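Local structure of phospholipase C-beta (PLC-beta) (Sepia officinalis, 3QR0) at residues 344-349 against 599-604; 551-556 against 636-641; 706-711 against 717-722; 797-802 against 810-815. The protein belongs to the phosphoinositide-specific phospholipase C family, its beta class, and joins a PH domain, EF-hand-like repeats, a TIM-barrel-type X/Y core and a C2 domain. All coordinates share one frame; numbering follows the deposited sequence.

Contact 1: residues 344-349 against 599-604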
loop_
_atom_site.group_PDB
_atom_site.type_symbol
_atom_site.label_atom_id
_atom_site.label_comp_id
_atom_site.label_asym_id
_atom_site.label_seq_id
_atom_site.Cartn_x
_atom_site.Cartn_y
_atom_site.Cartn_z
ATOM N N GLY A 344 -2.872 -13.553 13.495
ATOM C CA GLY A 344 -3.697 -12.863 14.489
ATOM C C GLY A 344 -2.967 -12.548 15.787
ATOM O O GLY A 344 -1.929 -11.884 15.780
ATOM N N HIS A 345 -3.524 -13.042 16.891
ATOM C CA HIS A 345 -3.032 -12.788 18.246
ATOM C C HIS A 345 -1.682 -13.477 18.453
ATOM O O HIS A 345 -1.454 -14.574 17.932
ATOM C CB HIS A 345 -4.061 -13.331 19.239
ATOM C CG HIS A 345 -3.933 -12.803 20.634
ATOM N ND1 HIS A 345 -3.157 -13.416 21.595
ATOM C CD2 HIS A 345 -4.548 -11.766 21.254
ATOM C CE1 HIS A 345 -3.272 -12.759 22.736
ATOM N NE2 HIS A 345 -4.109 -11.751 22.555
ATOM N N GLN A 346 -0.796 -12.832 19.209
ATOM C CA GLN A 346 0.563 -13.345 19.436
ATOM C C GLN A 346 0.620 -14.626 20.277
ATOM O O GLN A 346 1.591 -15.382 20.184
ATOM C CB GLN A 346 1.437 -12.285 20.117
ATOM C CG GLN A 346 1.679 -11.017 19.305
ATOM C CD GLN A 346 2.562 -11.246 18.096
ATOM O OE1 GLN A 346 3.694 -11.704 18.221
ATOM N NE2 GLN A 346 2.047 -10.924 16.918
ATOM N N LEU A 347 -0.391 -14.854 21.110
ATOM C CA LEU A 347 -0.382 -15.978 22.051
ATOM C C LEU A 347 -1.373 -17.086 21.715
ATOM O O LEU A 347 -1.108 -18.246 22.011
ATOM C CB LEU A 347 -0.659 -15.489 23.473
ATOM C CG LEU A 347 0.230 -14.374 24.020
ATOM C CD1 LEU A 347 -0.219 -14.024 25.432
ATOM C CD2 LEU A 347 1.695 -14.776 23.998
ATOM N N THR A 348 -2.509 -16.732 21.114
ATOM C CA THR A 348 -3.581 -17.694 20.850
ATOM C C THR A 348 -3.944 -17.836 19.375
ATOM O O THR A 348 -4.898 -18.543 19.047
ATOM C CB THR A 348 -4.862 -17.287 21.606
ATOM O OG1 THR A 348 -5.241 -15.960 21.213
ATOM C CG2 THR A 348 -4.631 -17.324 23.116
ATOM N N GLY A 349 -3.198 -17.177 18.490
ATOM C CA GLY A 349 -3.550 -17.127 17.078
ATOM C C GLY A 349 -2.987 -18.281 16.272
ATOM O O GLY A 349 -2.405 -19.206 16.823
ATOM N N ASN A 599 3.505 -5.682 12.577
ATOM C CA ASN A 599 2.595 -6.805 12.462
ATOM C C ASN A 599 1.611 -6.552 11.322
ATOM O O ASN A 599 0.675 -5.770 11.473
ATOM C CB ASN A 599 1.862 -7.024 13.784
ATOM C CG ASN A 599 2.799 -7.442 14.896
ATOM O OD1 ASN A 599 3.594 -8.366 14.737
ATOM N ND2 ASN A 599 2.713 -6.763 16.028
ATOM N N PHE A 600 1.823 -7.231 10.197
ATOM C CA PHE A 600 1.034 -7.010 8.980
ATOM C C PHE A 600 -0.425 -7.434 9.104
ATOM O O PHE A 600 -1.259 -6.983 8.318
ATOM C CB PHE A 600 1.688 -7.690 7.764
ATOM C CG PHE A 600 2.656 -6.807 7.032
ATOM C CD1 PHE A 600 3.712 -6.213 7.702
ATOM C CD2 PHE A 600 2.503 -6.553 5.679
ATOM C CE1 PHE A 600 4.597 -5.387 7.038
ATOM C CE2 PHE A 600 3.392 -5.735 5.005
ATOM C CZ PHE A 600 4.432 -5.145 5.681
ATOM N N GLN A 601 -0.732 -8.279 10.089
ATOM C CA GLN A 601 -2.096 -8.757 10.300
ATOM C C GLN A 601 -2.966 -7.774 11.078
ATOM O O GLN A 601 -4.175 -7.961 11.164
ATOM C CB GLN A 601 -2.094 -10.111 11.027
ATOM C CG GLN A 601 -1.696 -10.063 12.502
ATOM C CD GLN A 601 -0.203 -10.202 12.738
ATOM O OE1 GLN A 601 0.627 -9.696 11.965
ATOM N NE2 GLN A 601 0.151 -10.888 13.815
ATOM N N CYS A 602 -2.353 -6.749 11.666
ATOM C CA CYS A 602 -3.091 -5.765 12.448
ATOM C C CYS A 602 -3.208 -4.475 11.655
ATOM O O CYS A 602 -2.239 -3.737 11.525
ATOM C CB CYS A 602 -2.395 -5.503 13.778
ATOM S SG CYS A 602 -3.259 -4.332 14.857
ATOM N N PHE A 603 -4.409 -4.206 11.145
ATOM C CA PHE A 603 -4.655 -3.047 10.285
ATOM C C PHE A 603 -4.954 -1.782 11.080
ATOM O O PHE A 603 -5.953 -1.103 10.850
ATOM C CB PHE A 603 -5.775 -3.360 9.298
ATOM C CG PHE A 603 -5.389 -4.396 8.272
ATOM C CD1 PHE A 603 -4.455 -4.093 7.290
ATOM C CD2 PHE A 603 -5.926 -5.673 8.312
ATOM C CE1 PHE A 603 -4.081 -5.040 6.347
ATOM C CE2 PHE A 603 -5.553 -6.632 7.374
ATOM C CZ PHE A 603 -4.633 -6.312 6.392
ATOM N N ASP A 604 -4.062 -1.470 12.012
ATOM C CA ASP A 604 -4.166 -0.249 12.790
ATOM C C ASP A 604 -3.494 0.905 12.032
ATOM O O ASP A 604 -3.023 0.724 10.905
ATOM C CB ASP A 604 -3.579 -0.446 14.195
ATOM C CG ASP A 604 -2.109 -0.880 14.196
ATOM O OD1 ASP A 604 -1.498 -1.086 13.117
ATOM O OD2 ASP A 604 -1.568 -1.020 15.315
HETATM O O HOH W 1 3.008 -11.004 14.101
#
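Gln601 reaches from a type I beta turn, Asn599 to Cys602, to the backbone of Gly344, joining a loop of the X half of the TIM-barrel-type core to one of the Y half. From CB, its CG stands between the backbone N and the carbonyl carbon (chi1 72°) and passes 3.8 Å from Gly344 N. The chain bends at chi2, which carries CD past Gly344 O and swings the amide across. Gln601 NE2 ends 3.0 Å from Gly344 O in a nearly straight hydrogen bond, 173° at the hydrogen; the donor lies in the carbonyl plane on a lone pair, and the acceptor almost in the amide plane. Ser580 OG is a second hydrogen-bond partner of Gly344 O. Gln346 crosses Gln601 at about a right angle, the two NE2 atoms 3.6 Å apart without a bond. Its OE1 is hydrogen-bonded to Asn339 of the calcium site and its NE2 to Ser580, which ties this loop to the metal's surroundings. Asn599 approaches Gln346 from the opposite direction, OD1 hydrogen-bonded to His338. One water joins the three amides, accepting from Gln601 NE2 at 2.9 Å and from Gln346 NE2 at 3.0 Å and probably donating to Asn599 OD1 at 2.8 Å.

Contact 2: residues 551-556 against 636-641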
loop_
_atom_site.group_PDB
_atom_site.type_symbol
_atom_site.label_atom_id
_atom_site.label_comp_id
_atom_site.label_asym_id
_atom_site.label_seq_id
_atom_site.Cartn_x
_atom_site.Cartn_y
_atom_site.Cartn_z
ATOM N N ASN A 551 15.212 3.588 24.432
ATOM C CA ASN A 551 16.287 4.018 25.334
ATOM C C ASN A 551 17.444 4.694 24.585
ATOM O O ASN A 551 17.964 5.713 25.038
ATOM C CB ASN A 551 16.800 2.844 26.177
ATOM C CG ASN A 551 15.805 2.417 27.247
ATOM O OD1 ASN A 551 14.992 3.222 27.706
ATOM N ND2 ASN A 551 15.860 1.144 27.644
ATOM N N LYS A 552 17.838 4.140 23.440
ATOM C CA LYS A 552 18.913 4.738 22.643
ATOM C C LYS A 552 18.467 6.081 22.052
ATOM O O LYS A 552 19.217 7.057 22.071
ATOM C CB LYS A 552 19.359 3.798 21.513
ATOM C CG LYS A 552 19.754 2.380 21.942
ATOM C CD LYS A 552 20.619 2.331 23.196
ATOM C CE LYS A 552 20.946 0.896 23.568
ATOM N NZ LYS A 552 21.724 0.790 24.834
ATOM N N LEU A 553 17.241 6.111 21.533
ATOM C CA LEU A 553 16.664 7.302 20.925
ATOM C C LEU A 553 16.574 8.452 21.934
ATOM O O LEU A 553 16.882 9.603 21.613
ATOM C CB LEU A 553 15.273 6.971 20.370
ATOM C CG LEU A 553 14.542 8.010 19.528
ATOM C CD1 LEU A 553 15.385 8.441 18.330
ATOM C CD2 LEU A 553 13.189 7.454 19.074
ATOM N N LYS A 554 16.155 8.129 23.151
ATOM C CA LYS A 554 16.031 9.125 24.214
ATOM C C LYS A 554 17.374 9.530 24.844
ATOM O O LYS A 554 17.504 10.646 25.343
ATOM C CB LYS A 554 15.050 8.627 25.286
ATOM C CG LYS A 554 13.610 8.542 24.770
ATOM C CD LYS A 554 12.593 8.315 25.878
ATOM C CE LYS A 554 12.730 6.950 26.517
ATOM N NZ LYS A 554 11.742 6.755 27.618
ATOM N N ASP A 555 18.367 8.643 24.816
ATOM C CA ASP A 555 19.684 8.945 25.401
ATOM C C ASP A 555 20.623 9.660 24.433
ATOM O O ASP A 555 21.325 10.595 24.822
ATOM C CB ASP A 555 20.371 7.665 25.901
ATOM C CG ASP A 555 19.755 7.126 27.176
ATOM O OD1 ASP A 555 19.043 7.885 27.870
ATOM O OD2 ASP A 555 19.990 5.936 27.488
ATOM N N ASN A 556 20.647 9.202 23.184
ATOM C CA ASN A 556 21.626 9.659 22.200
ATOM C C ASN A 556 21.029 9.727 20.799
ATOM O O ASN A 556 21.452 8.996 19.899
ATOM C CB ASN A 556 22.845 8.737 22.230
ATOM C CG ASN A 556 23.673 8.918 23.487
ATOM O OD1 ASN A 556 24.345 9.939 23.654
ATOM N ND2 ASN A 556 23.614 7.945 24.380
ATOM N N PHE A 636 21.886 15.590 13.376
ATOM C CA PHE A 636 20.440 15.819 13.349
ATOM C C PHE A 636 19.755 15.219 14.579
ATOM O O PHE A 636 19.863 14.022 14.834
ATOM C CB PHE A 636 19.834 15.225 12.079
ATOM C CG PHE A 636 18.330 15.252 12.056
ATOM C CD1 PHE A 636 17.648 16.459 12.109
ATOM C CD2 PHE A 636 17.597 14.073 11.992
ATOM C CE1 PHE A 636 16.260 16.495 12.090
ATOM C CE2 PHE A 636 16.208 14.100 11.973
ATOM C CZ PHE A 636 15.539 15.320 12.024
ATOM N N ASP A 637 19.065 16.072 15.335
ATOM C CA ASP A 637 18.274 15.650 16.481
ATOM C C ASP A 637 16.806 15.575 16.040
ATOM O O ASP A 637 16.179 16.610 15.807
ATOM C CB ASP A 637 18.456 16.643 17.639
ATOM C CG ASP A 637 17.669 16.262 18.884
ATOM O OD1 ASP A 637 16.960 15.232 18.876
ATOM O OD2 ASP A 637 17.770 17.002 19.887
ATOM N N PRO A 638 16.258 14.352 15.903
ATOM C CA PRO A 638 14.861 14.211 15.494
ATOM C C PRO A 638 13.836 14.749 16.494
ATOM O O PRO A 638 12.664 14.841 16.155
ATOM C CB PRO A 638 14.691 12.696 15.319
ATOM C CG PRO A 638 15.782 12.092 16.088
ATOM C CD PRO A 638 16.923 13.038 15.987
ATOM N N PHE A 639 14.271 15.105 17.702
ATOM C CA PHE A 639 13.393 15.761 18.671
ATOM C C PHE A 639 13.425 17.288 18.580
ATOM O O PHE A 639 12.830 17.967 19.416
ATOM C CB PHE A 639 13.743 15.312 20.090
ATOM C CG PHE A 639 13.475 13.866 20.334
ATOM C CD1 PHE A 639 12.181 13.424 20.592
ATOM C CD2 PHE A 639 14.503 12.937 20.291
ATOM C CE1 PHE A 639 11.924 12.093 20.814
ATOM C CE2 PHE A 639 14.253 11.602 20.510
ATOM C CZ PHE A 639 12.961 11.175 20.773
ATOM N N THR A 640 14.108 17.824 17.571
ATOM C CA THR A 640 14.167 19.272 17.371
ATOM C C THR A 640 12.770 19.850 17.148
ATOM O O THR A 640 11.923 19.217 16.518
ATOM C CB THR A 640 15.069 19.654 16.171
ATOM O OG1 THR A 640 15.121 21.076 16.047
ATOM C CG2 THR A 640 14.544 19.064 14.870
ATOM N N GLU A 641 12.538 21.045 17.689
ATOM C CA GLU A 641 11.287 21.777 17.485
ATOM C C GLU A 641 11.511 23.025 16.627
ATOM O O GLU A 641 10.608 23.849 16.467
ATOM C CB GLU A 641 10.685 22.178 18.834
ATOM C CG GLU A 641 10.560 21.028 19.822
ATOM C CD GLU A 641 9.789 21.418 21.063
ATOM O OE1 GLU A 641 8.569 21.665 20.943
ATOM O OE2 GLU A 641 10.401 21.486 22.155
#
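Leu553, on the last turns of helix 546-555, faces a type I beta turn running from Asp637 to Thr640, and the nearest backbones, at Leu553 and Pro638, keep their CA atoms 9.0 Å apart. Side chains bridge that gap. CG of Leu553 lies anti to the backbone N (chi1 -172°), which extends the isobutyl group toward the turn. There its branch point packs against one corner of the Phe639 ring, CG lying 3.7 Å from CE2 and slightly farther from CZ. The methyls divide around this corner: CD1 is nearer CE2, CD2 nearer CZ. The same corner also meets the helix backbone, since Leu553 O sits at the ring edge, near its plane, 3.5 Å from Phe639 CE2. Pro638 adds a looser apolar contact, its CG 4.3 Å from Leu553 CD1. An Asx turn shapes the loop that presents both residues: Asp637 OD1 accepts from Phe639 N at 2.9 Å, met from above the carboxylate plane, and the backbone bond from Thr640 N to Asp637 O closes the turn. The contact is thus apolar packing between the Y half of the barrel and the loop that leads to C2 strand 650-660. Pro557 of helix 557-563 touches Pro638, and Arg797 and Ala800 of helix 793-800 pack against Phe639.

Contact 3: residues 706-711 against 717-722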
loop_
_atom_site.group_PDB
_atom_site.type_symbol
_atom_site.label_atom_id
_atom_site.label_comp_id
_atom_site.label_asym_id
_atom_site.label_seq_id
_atom_site.Cartn_x
_atom_site.Cartn_y
_atom_site.Cartn_z
ATOM N N PHE A 706 -8.202 23.123 7.683
ATOM C CA PHE A 706 -7.327 22.609 8.727
ATOM C C PHE A 706 -5.898 23.056 8.406
ATOM O O PHE A 706 -5.377 22.741 7.342
ATOM C CB PHE A 706 -7.361 21.076 8.774
ATOM C CG PHE A 706 -8.727 20.477 9.021
ATOM C CD1 PHE A 706 -9.121 19.328 8.337
ATOM C CD2 PHE A 706 -9.601 21.023 9.950
ATOM C CE1 PHE A 706 -10.368 18.747 8.571
ATOM C CE2 PHE A 706 -10.847 20.449 10.185
ATOM C CZ PHE A 706 -11.230 19.314 9.493
ATOM N N VAL A 707 -5.266 23.772 9.331
ATOM C CA VAL A 707 -3.949 24.361 9.091
ATOM C C VAL A 707 -2.855 23.652 9.878
ATOM O O VAL A 707 -2.934 23.548 11.098
ATOM C CB VAL A 707 -3.941 25.855 9.486
ATOM C CG1 VAL A 707 -2.565 26.470 9.242
ATOM C CG2 VAL A 707 -5.020 26.621 8.715
ATOM N N PHE A 708 -1.836 23.167 9.174
ATOM C CA PHE A 708 -0.612 22.680 9.804
ATOM C C PHE A 708 0.445 23.758 9.585
ATOM O O PHE A 708 1.186 23.726 8.603
ATOM C CB PHE A 708 -0.168 21.349 9.189
ATOM C CG PHE A 708 -1.194 20.259 9.298
ATOM C CD1 PHE A 708 -2.192 20.133 8.344
ATOM C CD2 PHE A 708 -1.159 19.354 10.348
ATOM C CE1 PHE A 708 -3.143 19.123 8.438
ATOM C CE2 PHE A 708 -2.106 18.340 10.450
ATOM C CZ PHE A 708 -3.100 18.227 9.496
ATOM N N LYS A 709 0.495 24.711 10.511
ATOM C CA LYS A 709 1.195 25.979 10.303
ATOM C C LYS A 709 2.672 25.807 9.955
ATOM O O LYS A 709 3.141 26.349 8.954
ATOM C CB LYS A 709 1.041 26.865 11.550
ATOM C CG LYS A 709 1.606 28.271 11.423
ATOM C CD LYS A 709 0.970 29.049 10.279
ATOM C CE LYS A 709 1.265 30.534 10.393
ATOM N NZ LYS A 709 0.761 31.281 9.208
ATOM N N LYS A 710 3.396 25.055 10.777
ATOM C CA LYS A 710 4.831 24.881 10.589
ATOM C C LYS A 710 5.204 23.409 10.611
ATOM O O LYS A 710 5.215 22.782 11.670
ATOM C CB LYS A 710 5.612 25.618 11.676
ATOM C CG LYS A 710 7.129 25.539 11.499
ATOM C CD LYS A 710 7.868 26.351 12.557
ATOM C CE LYS A 710 9.366 26.396 12.267
ATOM N NZ LYS A 710 10.130 27.074 13.361
ATOM N N VAL A 711 5.506 22.866 9.438
ATOM C CA VAL A 711 6.040 21.516 9.333
ATOM C C VAL A 711 7.560 21.620 9.239
ATOM O O VAL A 711 8.100 21.997 8.196
ATOM C CB VAL A 711 5.483 20.784 8.100
ATOM C CG1 VAL A 711 5.979 19.338 8.073
ATOM C CG2 VAL A 711 3.956 20.844 8.097
ATOM N N ALA A 717 7.494 13.488 6.624
ATOM C CA ALA A 717 6.098 13.559 7.041
ATOM C C ALA A 717 5.121 13.100 5.971
ATOM O O ALA A 717 5.399 13.180 4.768
ATOM C CB ALA A 717 5.757 14.981 7.468
ATOM N N VAL A 718 3.963 12.635 6.430
ATOM C CA VAL A 718 2.830 12.371 5.564
ATOM C C VAL A 718 1.592 13.034 6.143
ATOM O O VAL A 718 1.473 13.186 7.365
ATOM C CB VAL A 718 2.584 10.860 5.400
ATOM C CG1 VAL A 718 3.839 10.182 4.889
ATOM C CG2 VAL A 718 2.121 10.223 6.719
ATOM N N VAL A 719 0.691 13.452 5.263
ATOM C CA VAL A 719 -0.634 13.895 5.658
ATOM C C VAL A 719 -1.607 12.788 5.283
ATOM O O VAL A 719 -1.411 12.082 4.275
ATOM C CB VAL A 719 -1.011 15.260 5.014
ATOM C CG1 VAL A 719 -1.102 15.156 3.489
ATOM C CG2 VAL A 719 -2.311 15.782 5.601
ATOM N N ARG A 720 -2.626 12.600 6.118
ATOM C CA ARG A 720 -3.544 11.492 5.956
ATOM C C ARG A 720 -4.984 11.940 6.129
ATOM O O ARG A 720 -5.318 12.581 7.126
ATOM C CB ARG A 720 -3.231 10.403 6.979
ATOM C CG ARG A 720 -4.057 9.156 6.800
ATOM C CD ARG A 720 -3.590 8.057 7.718
ATOM N NE ARG A 720 -4.497 6.915 7.675
ATOM C CZ ARG A 720 -5.021 6.303 8.735
ATOM N NH1 ARG A 720 -4.751 6.703 9.975
ATOM N NH2 ARG A 720 -5.834 5.277 8.547
ATOM N N ILE A 721 -5.824 11.584 5.159
ATOM C CA ILE A 721 -7.269 11.802 5.234
ATOM C C ILE A 721 -7.946 10.494 5.638
ATOM O O ILE A 721 -7.705 9.462 5.017
ATOM C CB ILE A 721 -7.832 12.283 3.873
ATOM C CG1 ILE A 721 -7.339 13.701 3.561
ATOM C CG2 ILE A 721 -9.362 12.262 3.876
ATOM C CD1 ILE A 721 -7.778 14.225 2.174
ATOM N N ILE A 722 -8.776 10.536 6.680
ATOM C CA ILE A 722 -9.518 9.362 7.141
ATOM C C ILE A 722 -11.011 9.678 7.152
ATOM O O ILE A 722 -11.436 10.672 7.732
ATOM C CB ILE A 722 -9.093 8.906 8.564
ATOM C CG1 ILE A 722 -7.569 8.774 8.685
ATOM C CG2 ILE A 722 -9.755 7.567 8.899
ATOM C CD1 ILE A 722 -6.861 10.031 9.159
#
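Phe708 and Val711 of edge strand 706-711 meet Val719 and Ala717 across the core of the C2 beta-sandwich, where two antiparallel sheets lie face to face. The first segment belongs to the sheet with strand 650-660, whereas strand 718-725 lies in the other, between strands 669-676 and 730-737. The CA atoms of Phe708 and Val719 are 9.7 Å apart, and their side chains span the distance. Phe706 begins the segment on the same inward side but packs instead on Phe687 and on Val673 of strand 669-676. Phe708 comes next; its CG is anti to the carbonyl carbon (chi1 -59°), and the ring reaches inward until CE1 stands 4.5 Å from Val719 CG2. The methyl approaches obliquely. Around the ring, Phe687 makes an edge-to-face contact and Met675 adds further packing. Lys709 follows and gives its carbonyl oxygen to a hydrogen bond from Thr651 OG1, while the side chain of Lys710 lies on Thr643 and Tyr772. At the end of the strand the CA atoms of Val711 and Ala717 are 8.3 Å apart, less than for the Phe708-Val719 pair. Short side chains suffice here: Val711 CG1 touches Ala717 CB at 4.4 Å.

Contact 4: residues 797-802 against 810-815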
loop_
_atom_site.group_PDB
_atom_site.type_symbol
_atom_site.label_atom_id
_atom_site.label_comp_id
_atom_site.label_asym_id
_atom_site.label_seq_id
_atom_site.Cartn_x
_atom_site.Cartn_y
_atom_site.Cartn_z
ATOM N N ARG A 797 11.925 14.087 25.878
ATOM C CA ARG A 797 11.838 13.294 24.650
ATOM C C ARG A 797 10.726 12.253 24.721
ATOM O O ARG A 797 10.028 12.025 23.733
ATOM C CB ARG A 797 13.186 12.633 24.359
ATOM C CG ARG A 797 14.233 13.642 23.907
ATOM C CD ARG A 797 15.651 13.136 24.068
ATOM N NE ARG A 797 16.617 14.146 23.646
ATOM C CZ ARG A 797 17.919 14.127 23.926
ATOM N NH1 ARG A 797 18.455 13.141 24.637
ATOM N NH2 ARG A 797 18.696 15.105 23.482
ATOM N N ALA A 798 10.561 11.630 25.890
ATOM C CA ALA A 798 9.457 10.694 26.121
ATOM C C ALA A 798 8.111 11.392 25.943
ATOM O O ALA A 798 7.188 10.825 25.365
ATOM C CB ALA A 798 9.549 10.086 27.522
ATOM N N ALA A 799 8.013 12.618 26.453
ATOM C CA ALA A 799 6.807 13.438 26.319
ATOM C C ALA A 799 6.507 13.773 24.860
ATOM O O ALA A 799 5.350 13.737 24.440
ATOM C CB ALA A 799 6.939 14.722 27.142
ATOM N N ALA A 800 7.551 14.096 24.096
ATOM C CA ALA A 800 7.414 14.354 22.659
ATOM C C ALA A 800 6.777 13.173 21.931
ATOM O O ALA A 800 5.983 13.372 21.015
ATOM C CB ALA A 800 8.767 14.678 22.036
ATOM N N LEU A 801 7.115 11.955 22.355
ATOM C CA LEU A 801 6.614 10.741 21.697
ATOM C C LEU A 801 5.139 10.444 21.978
ATOM O O LEU A 801 4.554 9.584 21.321
ATOM C CB LEU A 801 7.469 9.531 22.072
ATOM C CG LEU A 801 8.904 9.562 21.544
ATOM C CD1 LEU A 801 9.687 8.407 22.139
ATOM C CD2 LEU A 801 8.946 9.515 20.004
ATOM N N CYS A 802 4.545 11.152 22.941
ATOM C CA CYS A 802 3.106 11.047 23.202
ATOM C C CYS A 802 2.253 11.505 22.011
ATOM O O CYS A 802 1.132 11.032 21.847
ATOM C CB CYS A 802 2.720 11.834 24.458
ATOM S SG CYS A 802 3.349 11.107 26.002
ATOM N N ALA A 810 -4.083 12.296 26.737
ATOM C CA ALA A 810 -4.161 11.305 27.815
ATOM C C ALA A 810 -2.811 10.635 28.074
ATOM O O ALA A 810 -2.448 10.387 29.224
ATOM C CB ALA A 810 -5.216 10.250 27.494
ATOM N N ALA A 811 -2.075 10.334 27.006
ATOM C CA ALA A 811 -0.733 9.760 27.134
ATOM C C ALA A 811 0.226 10.729 27.835
ATOM O O ALA A 811 1.026 10.318 28.676
ATOM C CB ALA A 811 -0.186 9.376 25.768
ATOM N N LEU A 812 0.134 12.008 27.481
ATOM C CA LEU A 812 0.975 13.050 28.076
ATOM C C LEU A 812 0.625 13.273 29.555
ATOM O O LEU A 812 1.514 13.452 30.387
ATOM C CB LEU A 812 0.829 14.358 27.286
ATOM C CG LEU A 812 1.840 15.478 27.544
ATOM C CD1 LEU A 812 3.253 15.033 27.189
ATOM C CD2 LEU A 812 1.459 16.715 26.748
ATOM N N ASN A 813 -0.671 13.252 29.868
ATOM C CA ASN A 813 -1.147 13.366 31.249
ATOM C C ASN A 813 -0.724 12.184 32.120
ATOM O O ASN A 813 -0.432 12.356 33.301
ATOM C CB ASN A 813 -2.676 13.493 31.291
ATOM C CG ASN A 813 -3.181 14.818 30.737
ATOM O OD1 ASN A 813 -2.418 15.767 30.540
ATOM N ND2 ASN A 813 -4.484 14.887 30.490
ATOM N N ALA A 814 -0.701 10.989 31.537
ATOM C CA ALA A 814 -0.345 9.772 32.269
ATOM C C ALA A 814 1.148 9.683 32.605
ATOM O O ALA A 814 1.531 8.969 33.532
ATOM C CB ALA A 814 -0.779 8.538 31.484
ATOM N N ALA A 815 1.984 10.397 31.853
ATOM C CA ALA A 815 3.437 10.341 32.041
ATOM C C ALA A 815 3.872 11.132 33.276
ATOM O O ALA A 815 4.605 10.617 34.124
ATOM C CB ALA A 815 4.152 10.861 30.799
#
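Cys802 SG rests on the helix backbone of 810-815, 3.6 Å from Ala811 O and 3.7 Å from Leu812 N. The sulfur also touches the apolar side chains of that turn, with Ala811 CB at 3.9 Å and Leu812 CD1 at 4.1 Å. A second point of contact lies one turn earlier in the chain, where Leu812 CD1 reaches Ala799 and sits 3.7 Å from both its CB and its O. The same methyl touches sulfur and alanine in directions about a right angle apart. Cys802 SG lies anti to the carbonyl carbon (chi1 -69°) and Leu812 CG anti to the backbone N (chi1 -167°), which brings the two together. Behind this first shell, a backbone bond from Cys802 N to Ala799 O links the two residues that Leu812 touches. Small residues bring the backbones close, with CA atoms of Cys802 and Ala811 only 5.6 Å apart. Farther out, Tyr790 touches Ala799, Glu805 touches Ala811, and Asp807 OD1 bonds to Ala810 N. Methyl groups and one sulfur join the end of the 797-802 segment and helix 808-815, so the contact rests on van der Waals packing at the surface rather than on directed polar bonds.

Overall arrangement
Contact 3 is fully buried and contact 2 largely so; contact 1 is partly buried, and contact 4 lies at the surface. Chemistry follows place: contact 1, beside the calcium site, relies on amides and a water, whereas the other three are apolar, with aromatic rings in contacts 2 and 3 and alanines, a cysteine and a leucine in contact 4. Contact 1 joins the X and Y halves, and contact 3 joins two sheets of one domain. Contacts 2 and 4 touch directly through helix 793-800: Arg797 NH1 lies 2.8 Å from Lys554 O, probably hydrogen-bonded. Contacts 1 and 2, whose segments alternate along the chain, remain about 17 Å apart at their nearest atoms.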